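Local coordinates for ESX-1 secretion system protein eccD1 (Mycobacterium tuberculosis, PDB 4KV2), which forms part of the ESX-1 type VII secretion system, which delivers virulence factors such as EsxA and EsxB to host cells during infection, at residues Phe63-Ser68 with Ala80-Gly85. Residues are numbered along the deposited sequence; the frame is centred on the assembly and turned at random.
Sequences FARPGS and AGVVDG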
ATOM      1  N   PHE A  63       4.584  -8.931  -9.520  1.00 15.72           N
ATOM      2  CA  PHE A  63       3.828 -10.037  -8.950  1.00 15.85           C
ATOM      3  C   PHE A  63       3.769 -11.172  -9.965  1.00 15.79           C
ATOM      4  O   PHE A  63       3.790 -10.937 -11.184  1.00 16.56           O
ATOM      5  CB  PHE A  63       2.412  -9.636  -8.650  1.00 16.34           C
ATOM      6  CG  PHE A  63       2.289  -8.582  -7.587  1.00 17.32           C
ATOM      7  CD1 PHE A  63       2.383  -8.920  -6.244  1.00 17.98           C
ATOM      8  CD2 PHE A  63       2.071  -7.250  -7.921  1.00 18.03           C
ATOM      9  CE1 PHE A  63       2.240  -7.953  -5.258  1.00 18.82           C
ATOM     10  CE2 PHE A  63       1.936  -6.279  -6.930  1.00 19.05           C
ATOM     11  CZ  PHE A  63       2.013  -6.641  -5.593  1.00 19.16           C
ATOM     12  N   ALA A  64       3.716 -12.390  -9.454  1.00 15.76           N
ATOM     13  CA  ALA A  64       3.566 -13.558 -10.296  1.00 15.89           C
ATOM     14  C   ALA A  64       2.774 -14.609  -9.558  1.00 16.49           C
ATOM     15  O   ALA A  64       2.891 -14.772  -8.333  1.00 16.97           O
ATOM     16  CB  ALA A  64       4.922 -14.120 -10.688  1.00 16.15           C
ATOM     17  N   ARG A  65       1.958 -15.340 -10.291  1.00 17.06           N
ATOM     18  CA  ARG A  65       1.389 -16.556  -9.741  1.00 18.37           C
ATOM     19  C   ARG A  65       2.535 -17.549  -9.531  1.00 18.80           C
ATOM     20  O   ARG A  65       3.483 -17.540 -10.303  1.00 18.43           O
ATOM     21  CB  ARG A  65       0.330 -17.113 -10.674  1.00 19.49           C
ATOM     22  CG  ARG A  65      -0.951 -16.306 -10.590  1.00 20.04           C
ATOM     23  CD  ARG A  65      -2.063 -16.990 -11.346  1.00 21.84           C
ATOM     24  NE  ARG A  65      -3.278 -16.198 -11.421  1.00 22.85           N
ATOM     25  CZ  ARG A  65      -3.583 -15.323 -12.377  1.00 23.15           C
ATOM     26  NH1 ARG A  65      -2.755 -15.081 -13.391  1.00 22.25           N
ATOM     27  NH2 ARG A  65      -4.762 -14.699 -12.319  1.00 24.75           N
ATOM     28  N   PRO A  66       2.479 -18.372  -8.468  1.00 20.23           N
ATOM     29  CA  PRO A  66       3.672 -19.184  -8.169  1.00 21.35           C
ATOM     30  C   PRO A  66       4.204 -20.003  -9.333  1.00 22.21           C
ATOM     31  O   PRO A  66       3.463 -20.783  -9.929  1.00 22.99           O
ATOM     32  CB  PRO A  66       3.194 -20.105  -7.037  1.00 23.15           C
ATOM     33  CG  PRO A  66       2.101 -19.340  -6.362  1.00 22.76           C
ATOM     34  CD  PRO A  66       1.413 -18.599  -7.471  1.00 21.47           C
ATOM     35  N   GLY A  67       5.486 -19.810  -9.666  1.00 22.28           N
ATOM     36  CA  GLY A  67       6.133 -20.577 -10.721  1.00 23.37           C
ATOM     37  C   GLY A  67       5.834 -20.103 -12.143  1.00 22.99           C
ATOM     38  O   GLY A  67       6.287 -20.701 -13.100  1.00 23.79           O
ATOM     39  N   SER A  68       5.080 -19.029 -12.304  1.00 21.42           N
ATOM     40  CA  SER A  68       4.672 -18.569 -13.641  1.00 21.54           C
ATOM     41  C   SER A  68       5.363 -17.262 -14.053  1.00 20.57           C
ATOM     42  O   SER A  68       5.865 -16.539 -13.199  1.00 19.80           O
ATOM     43  CB  SER A  68       3.167 -18.324 -13.644  1.00 21.68           C
ATOM     44  OG  SER A  68       2.467 -19.522 -13.387  1.00 23.38           O
ATOM     45  N   ALA A  80      -5.520  -8.617 -14.757  1.00 24.45           N
ATOM     46  CA  ALA A  80      -4.823  -9.900 -14.750  1.00 25.15           C
ATOM     47  C   ALA A  80      -5.677 -11.063 -14.282  1.00 26.28           C
ATOM     48  O   ALA A  80      -5.181 -12.195 -14.186  1.00 28.03           O
ATOM     49  CB  ALA A  80      -3.560  -9.812 -13.881  1.00 22.93           C
ATOM     50  N   GLY A  81      -6.947 -10.813 -13.979  1.00 26.52           N
ATOM     51  CA  GLY A  81      -7.835 -11.879 -13.556  1.00 27.79           C
ATOM     52  C   GLY A  81      -7.544 -12.434 -12.177  1.00 26.30           C
ATOM     53  O   GLY A  81      -7.884 -13.572 -11.886  1.00 28.21           O
ATOM     54  N   VAL A  82      -6.966 -11.629 -11.302  1.00 23.46           N
ATOM     55  CA  VAL A  82      -6.662 -12.089  -9.949  1.00 23.28           C
ATOM     56  C   VAL A  82      -7.902 -11.946  -9.059  1.00 24.42           C
ATOM     57  O   VAL A  82      -8.487 -10.865  -8.973  1.00 24.39           O
ATOM     58  CB  VAL A  82      -5.465 -11.308  -9.360  1.00 21.37           C
ATOM     59  CG1 VAL A  82      -5.167 -11.745  -7.938  1.00 22.75           C
ATOM     60  CG2 VAL A  82      -4.228 -11.503 -10.219  1.00 20.82           C
ATOM     61  N   VAL A  83      -8.264 -13.028  -8.378  1.00 29.08           N
ATOM     62  CA  VAL A  83      -9.494 -13.104  -7.574  1.00 29.45           C
ATOM     63  C   VAL A  83      -9.132 -13.116  -6.106  1.00 26.04           C
ATOM     64  O   VAL A  83      -7.987 -13.403  -5.766  1.00 22.93           O
ATOM     65  CB  VAL A  83     -10.349 -14.357  -7.933  1.00 32.43           C
ATOM     66  CG1 VAL A  83     -10.763 -14.314  -9.395  1.00 36.98           C
ATOM     67  CG2 VAL A  83      -9.611 -15.666  -7.656  1.00 31.41           C
ATOM     68  N   ASP A  84     -10.102 -12.790  -5.240  1.00 26.42           N
ATOM     69  CA  ASP A  84      -9.871 -12.828  -3.786  1.00 24.82           C
ATOM     70  C   ASP A  84      -9.265 -14.155  -3.312  1.00 23.87           C
ATOM     71  O   ASP A  84      -9.736 -15.241  -3.698  1.00 25.52           O
ATOM     72  CB  ASP A  84     -11.159 -12.574  -2.985  1.00 27.07           C
ATOM     73  CG  ASP A  84     -11.621 -11.129  -3.039  1.00 28.59           C
ATOM     74  OD1 ASP A  84     -10.791 -10.207  -3.006  1.00 28.08           O
ATOM     75  OD2 ASP A  84     -12.833 -10.911  -3.096  1.00 31.52           O
ATOM     76  N   GLY A  85      -8.223 -14.046  -2.481  1.00 21.90           N
ATOM     77  CA  GLY A  85      -7.540 -15.202  -1.904  1.00 22.08           C
ATOM     78  C   GLY A  85      -6.456 -15.836  -2.782  1.00 21.31           C
ATOM     79  O   GLY A  85      -5.798 -16.796  -2.369  1.00 21.91           O
TER
HETATM   80  O   HOH W   1      -6.333 -15.625  -9.636  1.00 26.03           O
HETATM   81  O   HOH W   2      -3.316 -13.773 -15.812  1.00 40.31           O
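Arg-65 reaches Ala-80 and Gly-81 because its CG lies anti to its own carbonyl carbon (chi1 -75°) and the chain then runs extended from CG to NE, long enough to span a backbone separation of 9.2 Å between Arg-65 CA and Val-82 CA. Every direct contact within 4.5 Å between the two segments involves this side chain. Its NH2 donates a hydrogen bond to Ala-80 O at 3.2 Å, nearly straight at the hydrogen (162°). The acceptor lies close to the guanidinium plane, so the bond uses the edge of the group; seen from the carbonyl, the donor is tilted 26° from the peptide plane. Gly-81 O stands 3.3 Å from the same NH2.

Two waters extend the grip, both near the guanidinium plane. One accepts from Arg-65 NH1 at 2.8 Å and donates to Ala-80 O, closing a ring in which that carbonyl is held directly and through solvent. The other accepts from Arg-65 NH2 at 3.2 Å and, weakly, from the backbone N of Val-83. Partners spread along the edge in this way should restrict rotation of the guanidinium. Carbon meets the group once, where Val-82 CG2 approaches Arg-65 NH2 obliquely at 3.9 Å, while the Val-82 side chain also packs on Val-8 and Leu-77.

At its base, Arg-65 opens a type II beta turn closed by Ser-68 N to Arg-65 O, with Gly-67 at the positive-phi position. The contact ties the residue just after strand 62-64, outermost in this chain's sheet, to the loop leading into the neighbouring antiparallel strand 86-91, a side-chain and water bridge across the late strand-loop-strand connection of a ubiquitin-like, YukD-family fold.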